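Local structure of cephalosporin acylase (Bacillus halodurans, 2NLZ) at residues Gln272-Leu277 with Glu326-Asp331; Leu277-Ile282 with Gly447-Met452; Asn281-Phe286 with Ile301-Leu306; Ala307-Met312 with Trp471-Gly476. The protein is probably an amide-hydrolysing N-terminal nucleophile enzyme of the gamma-glutamyltranspeptidase family, perhaps acting as a cephalosporin acylase, though its function is not established. The protein carries 1 engineered substitution. All coordinates share one frame; numbering follows the deposited sequence.

Contact 1. Residues Gln272-Leu277 with Glu326-Asp331; sequences QGLVAL and EQLLSD
Two first torsions turn Leu274 and Leu328 to face each other: CG of Leu274 lies opposite its own backbone N (chi1 -160°), while CG of Leu328 stands opposite its carbonyl carbon (chi1 -66°). The two side chains cross at about a right angle, with Leu274 CD1 set 3.7 Å from Leu328 CD1 and 4.1 Å from Leu328 CB. The other branch of Leu274 serves the next residue, CD2 lying 3.6 Å from Leu329 CD1 and 3.8 Å from Leu329 CD2. Leu329 in turn reaches the next turn of the helix, where its CD1 meets Leu277 CB at 4.1 Å. All these contacts are between carbon atoms, and no hydrogen bond crosses between the segments. The polar work is done within 326-331: Ser330 OG binds Gln327 O at 3.0 Å, tilted from the carbonyl plane, and makes a weak bond to Tyr333 N as the N-cap of helix 331-338. Ile257 of strand 250-259 touches both Leu277 and Leu329, and Ile255 touches Leu274 and Leu277. Helix 274-283 and the junction between two later helices thus meet over a beta-strand, an arrangement consistent with the helix-on-sheet layering of the αββα Ntn-hydrolase sandwich.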
loop_
_atom_site.group_PDB
_atom_site.type_symbol
_atom_site.label_atom_id
_atom_site.label_comp_id
_atom_site.label_asym_id
_atom_site.label_seq_id
_atom_site.Cartn_x
_atom_site.Cartn_y
_atom_site.Cartn_z
ATOM N N GLN D 272 -7.967 -36.183 1.604
ATOM C CA GLN D 272 -8.555 -35.378 0.520
ATOM C C GLN D 272 -7.536 -34.719 -0.419
ATOM O O GLN D 272 -7.907 -33.882 -1.255
ATOM C CB GLN D 272 -9.531 -34.322 1.078
ATOM C CG GLN D 272 -8.873 -33.124 1.780
ATOM C CD GLN D 272 -9.812 -31.948 1.964
ATOM O OE1 GLN D 272 -9.752 -31.255 2.971
ATOM N NE2 GLN D 272 -10.665 -31.704 0.982
ATOM N N GLY D 273 -6.266 -35.107 -0.296
ATOM C CA GLY D 273 -5.191 -34.546 -1.115
ATOM C C GLY D 273 -5.428 -34.689 -2.604
ATOM O O GLY D 273 -4.962 -33.881 -3.406
ATOM N N LEU D 274 -6.163 -35.739 -2.960
ATOM C CA LEU D 274 -6.666 -35.978 -4.304
ATOM C C LEU D 274 -7.140 -34.693 -5.000
ATOM O O LEU D 274 -6.853 -34.482 -6.178
ATOM C CB LEU D 274 -7.831 -36.965 -4.197
ATOM C CG LEU D 274 -8.296 -37.771 -5.399
ATOM C CD1 LEU D 274 -9.083 -36.920 -6.381
ATOM C CD2 LEU D 274 -7.090 -38.375 -6.043
ATOM N N VAL D 275 -7.865 -33.854 -4.257
ATOM C CA VAL D 275 -8.470 -32.630 -4.784
ATOM C C VAL D 275 -7.419 -31.691 -5.340
ATOM O O VAL D 275 -7.542 -31.216 -6.464
ATOM C CB VAL D 275 -9.319 -31.905 -3.718
ATOM C CG1 VAL D 275 -9.840 -30.585 -4.252
ATOM C CG2 VAL D 275 -10.479 -32.789 -3.282
ATOM N N ALA D 276 -6.376 -31.444 -4.556
ATOM C CA ALA D 276 -5.249 -30.631 -5.009
ATOM C C ALA D 276 -4.697 -31.163 -6.316
ATOM O O ALA D 276 -4.557 -30.422 -7.282
ATOM C CB ALA D 276 -4.154 -30.605 -3.952
ATOM N N LEU D 277 -4.413 -32.465 -6.326
ATOM C CA LEU D 277 -3.885 -33.185 -7.487
ATOM C C LEU D 277 -4.737 -33.058 -8.762
ATOM O O LEU D 277 -4.230 -32.707 -9.833
ATOM C CB LEU D 277 -3.686 -34.655 -7.115
ATOM C CG LEU D 277 -2.271 -35.119 -6.766
ATOM C CD1 LEU D 277 -1.439 -34.031 -6.172
ATOM C CD2 LEU D 277 -2.313 -36.294 -5.828
ATOM N N GLU D 326 -7.152 -43.534 -10.126
ATOM C CA GLU D 326 -6.532 -43.488 -11.453
ATOM C C GLU D 326 -7.413 -42.800 -12.491
ATOM O O GLU D 326 -6.911 -42.145 -13.409
ATOM C CB GLU D 326 -6.181 -44.904 -11.929
ATOM C CG GLU D 326 -4.963 -45.539 -11.239
ATOM C CD GLU D 326 -5.255 -46.113 -9.847
ATOM O OE1 GLU D 326 -6.441 -46.296 -9.484
ATOM O OE2 GLU D 326 -4.277 -46.388 -9.118
ATOM N N GLN D 327 -8.725 -42.964 -12.336
ATOM C CA GLN D 327 -9.701 -42.323 -13.213
ATOM C C GLN D 327 -9.794 -40.822 -12.963
ATOM O O GLN D 327 -9.837 -40.041 -13.916
ATOM C CB GLN D 327 -11.087 -42.960 -13.058
ATOM C CG GLN D 327 -11.266 -44.281 -13.787
ATOM C CD GLN D 327 -12.641 -44.888 -13.560
ATOM O OE1 GLN D 327 -13.175 -44.853 -12.448
ATOM N NE2 GLN D 327 -13.219 -45.459 -14.615
ATOM N N LEU D 328 -9.819 -40.420 -11.690
ATOM C CA LEU D 328 -9.928 -39.005 -11.328
ATOM C C LEU D 328 -8.667 -38.231 -11.699
ATOM O O LEU D 328 -8.725 -37.030 -12.015
ATOM C CB LEU D 328 -10.211 -38.829 -9.835
ATOM C CG LEU D 328 -11.547 -39.330 -9.287
ATOM C CD1 LEU D 328 -11.477 -39.407 -7.779
ATOM C CD2 LEU D 328 -12.727 -38.465 -9.734
ATOM N N LEU D 329 -7.534 -38.928 -11.676
ATOM C CA LEU D 329 -6.246 -38.296 -11.916
ATOM C C LEU D 329 -5.733 -38.423 -13.356
ATOM O O LEU D 329 -4.586 -38.073 -13.653
ATOM C CB LEU D 329 -5.226 -38.837 -10.915
ATOM C CG LEU D 329 -4.915 -37.952 -9.698
ATOM C CD1 LEU D 329 -6.113 -37.125 -9.233
ATOM C CD2 LEU D 329 -4.325 -38.774 -8.552
ATOM N N SER D 330 -6.593 -38.908 -14.246
ATOM C CA SER D 330 -6.205 -39.172 -15.629
ATOM C C SER D 330 -6.256 -37.909 -16.484
ATOM O O SER D 330 -7.092 -37.031 -16.248
ATOM C CB SER D 330 -7.097 -40.260 -16.240
ATOM O OG SER D 330 -8.388 -39.761 -16.547
ATOM N N ASP D 331 -5.362 -37.847 -17.476
ATOM C CA ASP D 331 -5.236 -36.711 -18.391
ATOM C C ASP D 331 -6.483 -36.427 -19.224
ATOM O O ASP D 331 -6.783 -35.261 -19.508
ATOM C CB ASP D 331 -4.035 -36.891 -19.320
ATOM C CG ASP D 331 -2.710 -36.734 -18.603
ATOM O OD1 ASP D 331 -2.681 -36.157 -17.492
ATOM O OD2 ASP D 331 -1.688 -37.188 -19.152
#

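Contact 2. Residues Leu277-Ile282 with Gly447-Met452; sequences LEALNI and GHMQVM
Met449 sends its side chain from helix 447-452 past Leu280 to Ala279 of helix 277-282, and each of its atoms has a different neighbour. CB lies against the methyl CE of Met304, a residue of the adjoining helix 294-314. CG, placed opposite the backbone N by a chi1 of -163°, meets Leu280, with CD1 at 3.7 Å and CD2 at 4.2 Å from Met449 CG. SD rests 3.8 Å from CB of Ala279, which points toward the opposite helix. The chain then bends at chi3 (53°), and CE touches the indole of Trp471. Leu280 and Met449 slide past each other in opposite directions, so the branched end of Leu280 lies near the Met449 backbone, CD2 being 4.1 Å from Met449 CA. Leu280 CD2 also lies 4.3 Å from Met452 CB, one turn on, where the rest of the Met452 side chain leads away. Around this apolar interface, Tyr259 of strand 250-259 touches Leu280. The axes of the two short segments approach to 9.7 Å and cross at -46°, with their N-to-C directions nearer parallel than antiparallel. This is ordinary apolar packing of two helices at an inclined crossing, as expected within a helical layer of the αββα Ntn-hydrolase fold.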
loop_
_atom_site.group_PDB
_atom_site.type_symbol
_atom_site.label_atom_id
_atom_site.label_comp_id
_atom_site.label_asym_id
_atom_site.label_seq_id
_atom_site.Cartn_x
_atom_site.Cartn_y
_atom_site.Cartn_z
ATOM N N LEU D 277 -4.413 -32.465 -6.326
ATOM C CA LEU D 277 -3.885 -33.185 -7.487
ATOM C C LEU D 277 -4.737 -33.058 -8.762
ATOM O O LEU D 277 -4.230 -32.707 -9.833
ATOM C CB LEU D 277 -3.686 -34.655 -7.115
ATOM C CG LEU D 277 -2.271 -35.119 -6.766
ATOM C CD1 LEU D 277 -1.439 -34.031 -6.172
ATOM C CD2 LEU D 277 -2.313 -36.294 -5.828
ATOM N N GLU D 278 -6.030 -33.335 -8.637
ATOM C CA GLU D 278 -6.959 -33.200 -9.749
ATOM C C GLU D 278 -7.050 -31.747 -10.239
ATOM O O GLU D 278 -7.002 -31.487 -11.449
ATOM C CB GLU D 278 -8.341 -33.725 -9.353
ATOM C CG GLU D 278 -9.355 -33.703 -10.486
ATOM C CD GLU D 278 -10.748 -34.075 -10.028
ATOM O OE1 GLU D 278 -10.892 -34.782 -9.008
ATOM O OE2 GLU D 278 -11.707 -33.649 -10.690
ATOM N N ALA D 279 -7.168 -30.810 -9.301
ATOM C CA ALA D 279 -7.173 -29.391 -9.643
ATOM C C ALA D 279 -5.916 -29.010 -10.420
ATOM O O ALA D 279 -6.016 -28.432 -11.502
ATOM C CB ALA D 279 -7.335 -28.525 -8.400
ATOM N N LEU D 280 -4.742 -29.359 -9.895
ATOM C CA LEU D 280 -3.493 -29.097 -10.619
ATOM C C LEU D 280 -3.516 -29.703 -12.018
ATOM O O LEU D 280 -2.983 -29.111 -12.967
ATOM C CB LEU D 280 -2.255 -29.598 -9.860
ATOM C CG LEU D 280 -1.438 -28.637 -8.983
ATOM C CD1 LEU D 280 -1.642 -27.183 -9.400
ATOM C CD2 LEU D 280 -1.764 -28.816 -7.511
ATOM N N ASN D 281 -4.155 -30.868 -12.134
ATOM C CA ASN D 281 -4.220 -31.605 -13.391
ATOM C C ASN D 281 -5.134 -30.937 -14.420
ATOM O O ASN D 281 -4.859 -30.958 -15.618
ATOM C CB ASN D 281 -4.677 -33.037 -13.122
ATOM C CG ASN D 281 -3.940 -34.045 -13.960
ATOM O OD1 ASN D 281 -2.762 -33.856 -14.300
ATOM N ND2 ASN D 281 -4.624 -35.140 -14.293
ATOM N N ILE D 282 -6.226 -30.354 -13.936
ATOM C CA ILE D 282 -7.091 -29.521 -14.764
ATOM C C ILE D 282 -6.342 -28.256 -15.208
ATOM O O ILE D 282 -6.299 -27.929 -16.390
ATOM C CB ILE D 282 -8.388 -29.138 -14.006
ATOM C CG1 ILE D 282 -9.234 -30.380 -13.713
ATOM C CG2 ILE D 282 -9.214 -28.187 -14.822
ATOM C CD1 ILE D 282 -10.285 -30.188 -12.627
ATOM N N GLY D 447 -5.054 -24.295 -0.620
ATOM C CA GLY D 447 -3.736 -23.822 -0.185
ATOM C C GLY D 447 -2.578 -24.596 -0.797
ATOM O O GLY D 447 -1.521 -24.030 -1.086
ATOM N N HIS D 448 -2.785 -25.893 -0.989
ATOM C CA HIS D 448 -1.829 -26.734 -1.697
ATOM C C HIS D 448 -1.708 -26.294 -3.163
ATOM O O HIS D 448 -0.604 -26.224 -3.708
ATOM C CB HIS D 448 -2.252 -28.202 -1.624
ATOM C CG HIS D 448 -1.875 -28.880 -0.344
ATOM N ND1 HIS D 448 -1.492 -30.201 -0.293
ATOM C CD2 HIS D 448 -1.813 -28.423 0.930
ATOM C CE1 HIS D 448 -1.215 -30.531 0.956
ATOM N NE2 HIS D 448 -1.409 -29.473 1.720
ATOM N N MET D 449 -2.835 -25.987 -3.800
ATOM C CA MET D 449 -2.787 -25.554 -5.191
ATOM C C MET D 449 -2.064 -24.226 -5.304
ATOM O O MET D 449 -1.281 -24.021 -6.236
ATOM C CB MET D 449 -4.182 -25.437 -5.812
ATOM C CG MET D 449 -4.133 -25.391 -7.338
ATOM S SD MET D 449 -5.661 -25.072 -8.272
ATOM C CE MET D 449 -6.181 -23.589 -7.478
ATOM N N GLN D 450 -2.314 -23.333 -4.344
ATOM C CA GLN D 450 -1.701 -22.009 -4.391
ATOM C C GLN D 450 -0.192 -22.059 -4.174
ATOM O O GLN D 450 0.535 -21.521 -5.006
ATOM C CB GLN D 450 -2.416 -21.004 -3.484
ATOM C CG GLN D 450 -3.783 -20.599 -4.041
ATOM C CD GLN D 450 -4.685 -19.928 -3.009
ATOM O OE1 GLN D 450 -4.512 -18.752 -2.694
ATOM N NE2 GLN D 450 -5.667 -20.662 -2.506
ATOM N N VAL D 451 0.285 -22.746 -3.125
ATOM C CA VAL D 451 1.741 -22.818 -2.902
ATOM C C VAL D 451 2.453 -23.543 -4.042
ATOM O O VAL D 451 3.575 -23.174 -4.398
ATOM C CB VAL D 451 2.189 -23.417 -1.521
ATOM C CG1 VAL D 451 1.516 -22.715 -0.360
ATOM C CG2 VAL D 451 1.948 -24.902 -1.455
ATOM N N MET D 452 1.796 -24.549 -4.627
ATOM C CA MET D 452 2.402 -25.291 -5.738
ATOM C C MET D 452 2.572 -24.419 -6.975
ATOM O O MET D 452 3.625 -24.435 -7.624
ATOM C CB MET D 452 1.642 -26.590 -6.064
ATOM C CG MET D 452 1.952 -27.776 -5.124
ATOM S SD MET D 452 3.714 -28.155 -4.976
ATOM C CE MET D 452 4.247 -27.173 -3.571
#

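Contact 3. Residues Asn281-Phe286 with Ile301-Leu306; sequences NIVKGF and IEAMKL
Ile282 lies over Ala303 with its two branches spread along helix 301-306. Its CG2 branch stands 3.8 Å from Ala303 CB, and Ile282 CB itself is 4.0 Å from that methyl. The longer branch begins with CG1 opposite the carbonyl carbon of Ile282 (chi1 -65°) and runs on extended, which carries CD1 past Ala303 to the next turn. There Ile282 CD1 rests 3.7 Å from Ala303 O and 4.1 Å from Leu306 CB. The side chains of Ile282 and Leu306 are turned at about a right angle, and within this pair the touching is between the tip of the isoleucine and the base of the leucine. Val283 approaches the same alanine methyl beside Ile282, its CB 4.0 Å from Ala303 CB. Ala303 is thus the small residue on which both branched side chains converge, in keeping with the CA atoms of Ile282 and Ala303 being only 5.8 Å apart.

After Val283 the backbone folds into a type I beta turn, with Phe286 N bonded to Val283 O at 3.1 Å, and Arg260 holds Phe286 O. On helix 301-306, away from the interface, Lys305 NZ forms a salt bridge with Glu302 OE1, on the side of OE1 that faces the other carboxylate oxygen, though its modelled length is doubtfully short; the NZ and the second carboxylate oxygen of Glu302 are also tied to the backbone of Leu346. Helices 274-283 and 294-314 follow each other in the chain and run in roughly opposite directions, so the contact is the close packing of a helical hairpin.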
loop_
_atom_site.group_PDB
_atom_site.type_symbol
_atom_site.label_atom_id
_atom_site.label_comp_id
_atom_site.label_asym_id
_atom_site.label_seq_id
_atom_site.Cartn_x
_atom_site.Cartn_y
_atom_site.Cartn_z
ATOM N N ASN D 281 -4.155 -30.868 -12.134
ATOM C CA ASN D 281 -4.220 -31.605 -13.391
ATOM C C ASN D 281 -5.134 -30.937 -14.420
ATOM O O ASN D 281 -4.859 -30.958 -15.618
ATOM C CB ASN D 281 -4.677 -33.037 -13.122
ATOM C CG ASN D 281 -3.940 -34.045 -13.960
ATOM O OD1 ASN D 281 -2.762 -33.856 -14.300
ATOM N ND2 ASN D 281 -4.624 -35.140 -14.293
ATOM N N ILE D 282 -6.226 -30.354 -13.936
ATOM C CA ILE D 282 -7.091 -29.521 -14.764
ATOM C C ILE D 282 -6.342 -28.256 -15.208
ATOM O O ILE D 282 -6.299 -27.929 -16.390
ATOM C CB ILE D 282 -8.388 -29.138 -14.006
ATOM C CG1 ILE D 282 -9.234 -30.380 -13.713
ATOM C CG2 ILE D 282 -9.214 -28.187 -14.822
ATOM C CD1 ILE D 282 -10.285 -30.188 -12.627
ATOM N N VAL D 283 -5.720 -27.570 -14.257
ATOM C CA VAL D 283 -5.079 -26.286 -14.530
ATOM C C VAL D 283 -3.797 -26.426 -15.381
ATOM O O VAL D 283 -3.388 -25.488 -16.060
ATOM C CB VAL D 283 -4.845 -25.490 -13.207
ATOM C CG1 VAL D 283 -3.391 -25.572 -12.729
ATOM C CG2 VAL D 283 -5.260 -24.057 -13.377
ATOM N N LYS D 284 -3.205 -27.619 -15.346
ATOM C CA LYS D 284 -2.015 -28.017 -16.116
ATOM C C LYS D 284 -2.082 -27.696 -17.612
ATOM O O LYS D 284 -1.060 -27.411 -18.231
ATOM C CB LYS D 284 -1.861 -29.529 -15.970
ATOM C CG LYS D 284 -0.502 -30.102 -16.192
ATOM C CD LYS D 284 -0.442 -31.437 -15.456
ATOM C CE LYS D 284 -0.573 -32.645 -16.369
ATOM N NZ LYS D 284 0.765 -33.249 -16.666
ATOM N N GLY D 285 -3.280 -27.772 -18.190
ATOM C CA GLY D 285 -3.475 -27.554 -19.621
ATOM C C GLY D 285 -3.443 -26.104 -20.071
ATOM O O GLY D 285 -3.359 -25.826 -21.264
ATOM N N PHE D 286 -3.530 -25.178 -19.124
ATOM C CA PHE D 286 -3.348 -23.762 -19.416
ATOM C C PHE D 286 -1.908 -23.338 -19.142
ATOM O O PHE D 286 -1.234 -23.897 -18.274
ATOM C CB PHE D 286 -4.257 -22.907 -18.537
ATOM C CG PHE D 286 -5.712 -23.271 -18.610
ATOM C CD1 PHE D 286 -6.408 -23.209 -19.817
ATOM C CD2 PHE D 286 -6.404 -23.621 -17.452
ATOM C CE1 PHE D 286 -7.768 -23.516 -19.879
ATOM C CE2 PHE D 286 -7.768 -23.927 -17.498
ATOM C CZ PHE D 286 -8.454 -23.876 -18.717
ATOM N N ILE D 301 -9.099 -20.727 -9.514
ATOM C CA ILE D 301 -10.388 -20.853 -8.803
ATOM C C ILE D 301 -11.377 -21.806 -9.500
ATOM O O ILE D 301 -12.021 -22.630 -8.846
ATOM C CB ILE D 301 -11.046 -19.448 -8.554
ATOM C CG1 ILE D 301 -10.198 -18.614 -7.597
ATOM C CG2 ILE D 301 -12.443 -19.563 -7.969
ATOM C CD1 ILE D 301 -10.440 -17.116 -7.701
ATOM N N GLU D 302 -11.473 -21.718 -10.825
ATOM C CA GLU D 302 -12.370 -22.608 -11.562
ATOM C C GLU D 302 -11.970 -24.078 -11.494
ATOM O O GLU D 302 -12.817 -24.931 -11.228
ATOM C CB GLU D 302 -12.517 -22.156 -13.007
ATOM C CG GLU D 302 -13.170 -20.791 -13.164
ATOM C CD GLU D 302 -14.644 -20.766 -12.781
ATOM O OE1 GLU D 302 -14.972 -20.793 -11.571
ATOM O OE2 GLU D 302 -15.476 -20.690 -13.709
ATOM N N ALA D 303 -10.683 -24.356 -11.719
ATOM C CA ALA D 303 -10.127 -25.714 -11.641
ATOM C C ALA D 303 -10.324 -26.315 -10.259
ATOM O O ALA D 303 -10.759 -27.463 -10.113
ATOM C CB ALA D 303 -8.643 -25.714 -12.012
ATOM N N MET D 304 -10.011 -25.520 -9.244
ATOM C CA MET D 304 -10.190 -25.945 -7.868
ATOM C C MET D 304 -11.634 -26.340 -7.635
ATOM O O MET D 304 -11.901 -27.398 -7.073
ATOM C CB MET D 304 -9.756 -24.846 -6.888
ATOM C CG MET D 304 -9.898 -25.208 -5.406
ATOM S SD MET D 304 -9.311 -26.866 -4.983
ATOM C CE MET D 304 -7.553 -26.714 -5.284
ATOM N N LYS D 305 -12.551 -25.495 -8.093
ATOM C CA LYS D 305 -13.974 -25.727 -7.912
ATOM C C LYS D 305 -14.404 -27.080 -8.446
ATOM O O LYS D 305 -15.033 -27.844 -7.723
ATOM C CB LYS D 305 -14.798 -24.601 -8.537
ATOM C CG LYS D 305 -15.016 -23.429 -7.597
ATOM C CD LYS D 305 -15.262 -22.139 -8.352
ATOM C CE LYS D 305 -16.653 -22.088 -8.959
ATOM N NZ LYS D 305 -16.812 -20.896 -9.844
ATOM N N LEU D 306 -14.035 -27.388 -9.685
ATOM C CA LEU D 306 -14.450 -28.650 -10.305
ATOM C C LEU D 306 -13.909 -29.867 -9.560
ATOM O O LEU D 306 -14.639 -30.822 -9.300
ATOM C CB LEU D 306 -14.034 -28.692 -11.773
ATOM C CG LEU D 306 -14.621 -27.575 -12.646
ATOM C CD1 LEU D 306 -13.734 -27.301 -13.862
ATOM C CD2 LEU D 306 -16.077 -27.881 -13.049
#

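Contact 4. Residues Ala307-Met312 with Trp471-Gly476; sequences AFVDGM and WQWTNG
The aromatic contact joins Phe308 to the six-membered ring of Trp473. Their centroids lie 5.6 Å apart and the planes are inclined at 45°, a geometry between the stacked and the edge-to-face extremes. One indole corner does the touching: Trp473 CZ3 is 3.6 Å from Phe308 CB and 3.7 Å from Phe308 CG, so it meets the root of the phenyl group. The indole reaches that far because CG of Trp473 is swung opposite its backbone N (chi1 163°), extending the ring system from the strand toward helix 307-312. Apolar packing adds Val309, whose CG2 lies 4.2 Å from Trp473 CH2, the neighbouring corner of the same ring.

Strand 471-473 pairs antiparallel with strand 478-481. Residues Thr474 to Gly476 belong to the connection of this beta-hairpin, which Trp473 joins to helix 294-314.

Hydrogen bonding acts within the hairpin. Trp473 NE1 donates to Gly476 O at 3.0 Å with an N-H...O angle of 146°; the acceptor lies close to the indole plane, whereas the donor stands well above the carbonyl plane and is not directed at a lone pair. This bond would limit rotation of the ring, and Asn475 N lies over one face, offset toward the rim. At the strand backbone, Trp473 N is held by Gln446 OE1 of helix 444-457. Outside the contact itself, Asp310 of the same helix as Phe308 forms a salt bridge with Arg337 of helix 331-338.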
loop_
_atom_site.group_PDB
_atom_site.type_symbol
_atom_site.label_atom_id
_atom_site.label_comp_id
_atom_site.label_asym_id
_atom_site.label_seq_id
_atom_site.Cartn_x
_atom_site.Cartn_y
_atom_site.Cartn_z
ATOM N N ALA D 307 -12.633 -29.794 -9.196
ATOM C CA ALA D 307 -11.959 -30.850 -8.469
ATOM C C ALA D 307 -12.548 -31.081 -7.079
ATOM O O ALA D 307 -12.619 -32.223 -6.610
ATOM C CB ALA D 307 -10.474 -30.530 -8.364
ATOM N N PHE D 308 -12.961 -30.005 -6.420
ATOM C CA PHE D 308 -13.403 -30.109 -5.039
ATOM C C PHE D 308 -14.755 -30.809 -4.926
ATOM O O PHE D 308 -14.983 -31.577 -3.985
ATOM C CB PHE D 308 -13.440 -28.738 -4.359
ATOM C CG PHE D 308 -12.919 -28.747 -2.947
ATOM C CD1 PHE D 308 -13.415 -29.637 -2.005
ATOM C CD2 PHE D 308 -11.931 -27.849 -2.558
ATOM C CE1 PHE D 308 -12.929 -29.649 -0.694
ATOM C CE2 PHE D 308 -11.436 -27.845 -1.244
ATOM C CZ PHE D 308 -11.936 -28.753 -0.314
ATOM N N VAL D 309 -15.641 -30.558 -5.886
ATOM C CA VAL D 309 -16.952 -31.203 -5.867
ATOM C C VAL D 309 -16.830 -32.670 -6.295
ATOM O O VAL D 309 -17.655 -33.515 -5.925
ATOM C CB VAL D 309 -18.003 -30.438 -6.690
ATOM C CG1 VAL D 309 -19.396 -30.790 -6.193
ATOM C CG2 VAL D 309 -17.811 -28.962 -6.521
ATOM N N ASP D 310 -15.774 -32.969 -7.045
ATOM C CA ASP D 310 -15.421 -34.344 -7.349
ATOM C C ASP D 310 -14.919 -35.043 -6.119
ATOM O O ASP D 310 -15.422 -36.105 -5.767
ATOM C CB ASP D 310 -14.356 -34.412 -8.433
ATOM C CG ASP D 310 -14.940 -34.317 -9.810
ATOM O OD1 ASP D 310 -16.172 -34.492 -9.941
ATOM O OD2 ASP D 310 -14.179 -34.073 -10.762
ATOM N N GLY D 311 -13.933 -34.442 -5.464
ATOM C CA GLY D 311 -13.356 -35.004 -4.241
ATOM C C GLY D 311 -14.380 -35.220 -3.141
ATOM O O GLY D 311 -14.315 -36.210 -2.414
ATOM N N MET D 312 -15.340 -34.301 -3.031
ATOM C CA MET D 312 -16.387 -34.397 -2.013
ATOM C C MET D 312 -17.402 -35.485 -2.336
ATOM O O MET D 312 -18.018 -36.056 -1.433
ATOM C CB MET D 312 -17.084 -33.050 -1.820
ATOM C CG MET D 312 -16.588 -32.270 -0.622
ATOM S SD MET D 312 -16.788 -30.510 -0.916
ATOM C CE MET D 312 -17.378 -29.943 0.688
ATOM N N TRP D 471 -6.812 -16.791 -1.775
ATOM C CA TRP D 471 -8.232 -16.921 -2.018
ATOM C C TRP D 471 -8.689 -18.285 -1.527
ATOM O O TRP D 471 -7.872 -19.205 -1.399
ATOM C CB TRP D 471 -8.524 -16.787 -3.512
ATOM C CG TRP D 471 -7.724 -17.735 -4.333
ATOM C CD1 TRP D 471 -6.525 -17.485 -4.946
ATOM C CD2 TRP D 471 -8.048 -19.102 -4.621
ATOM N NE1 TRP D 471 -6.089 -18.611 -5.597
ATOM C CE2 TRP D 471 -7.005 -19.616 -5.409
ATOM C CE3 TRP D 471 -9.118 -19.936 -4.287
ATOM C CZ2 TRP D 471 -7.001 -20.929 -5.866
ATOM C CZ3 TRP D 471 -9.109 -21.248 -4.738
ATOM C CH2 TRP D 471 -8.061 -21.729 -5.518
ATOM N N GLN D 472 -9.988 -18.413 -1.250
ATOM C CA GLN D 472 -10.592 -19.725 -1.028
ATOM C C GLN D 472 -12.063 -19.795 -1.404
ATOM O O GLN D 472 -12.847 -18.928 -1.033
ATOM C CB GLN D 472 -10.365 -20.238 0.396
ATOM C CG GLN D 472 -11.157 -19.582 1.496
ATOM C CD GLN D 472 -11.078 -20.385 2.775
ATOM O OE1 GLN D 472 -11.286 -21.603 2.771
ATOM N NE2 GLN D 472 -10.760 -19.716 3.875
ATOM N N TRP D 473 -12.416 -20.837 -2.155
ATOM C CA TRP D 473 -13.799 -21.092 -2.559
ATOM C C TRP D 473 -14.580 -21.787 -1.440
ATOM O O TRP D 473 -14.059 -22.689 -0.793
ATOM C CB TRP D 473 -13.809 -21.955 -3.824
ATOM C CG TRP D 473 -15.109 -22.601 -4.107
ATOM C CD1 TRP D 473 -16.168 -22.048 -4.745
ATOM C CD2 TRP D 473 -15.493 -23.927 -3.759
ATOM N NE1 TRP D 473 -17.196 -22.948 -4.826
ATOM C CE2 TRP D 473 -16.807 -24.112 -4.223
ATOM C CE3 TRP D 473 -14.856 -24.975 -3.095
ATOM C CZ2 TRP D 473 -17.500 -25.307 -4.046
ATOM C CZ3 TRP D 473 -15.545 -26.164 -2.921
ATOM C CH2 TRP D 473 -16.855 -26.319 -3.394
ATOM N N THR D 474 -15.829 -21.374 -1.226
ATOM C CA THR D 474 -16.689 -22.004 -0.211
ATOM C C THR D 474 -17.924 -22.724 -0.776
ATOM O O THR D 474 -18.008 -23.949 -0.697
ATOM C CB THR D 474 -17.159 -21.002 0.879
ATOM O OG1 THR D 474 -17.900 -19.930 0.272
ATOM C CG2 THR D 474 -15.975 -20.446 1.662
ATOM N N ASN D 475 -18.874 -21.964 -1.337
ATOM C CA ASN D 475 -20.207 -22.491 -1.661
ATOM C C ASN D 475 -20.407 -22.870 -3.108
ATOM O O ASN D 475 -20.333 -24.037 -3.469
ATOM C CB ASN D 475 -21.301 -21.499 -1.263
ATOM C CG ASN D 475 -21.646 -21.569 0.202
ATOM O OD1 ASN D 475 -21.325 -22.546 0.882
ATOM N ND2 ASN D 475 -22.311 -20.530 0.704
ATOM N N GLY D 476 -20.702 -21.883 -3.936
ATOM C CA GLY D 476 -21.024 -22.151 -5.323
ATOM C C GLY D 476 -20.161 -21.252 -6.166
ATOM O O GLY D 476 -19.132 -21.675 -6.701
#

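In the fold
Contacts 1, 2 and 3 all draw on helix 274-283, in that order from its N-terminal end: contacts 1 and 2 share Leu277, and contacts 2 and 3 share Asn281 and Ile282. Helix 294-314 links contact 3 to contact 4, whose centres are about 11 Å apart. The closest centres, about 8 Å apart, are those of contacts 2 and 3; the farthest, contacts 1 and 4, are about 14 Å apart. Along the chain, contact 3 closes first, then contact 1, while contacts 2 and 4 bring in later segments. Near and distant sequence meet around two consecutive helices, with strand 471-473 of a small sheet joining at contact 4 and strand 250-259 beside contacts 1 and 2.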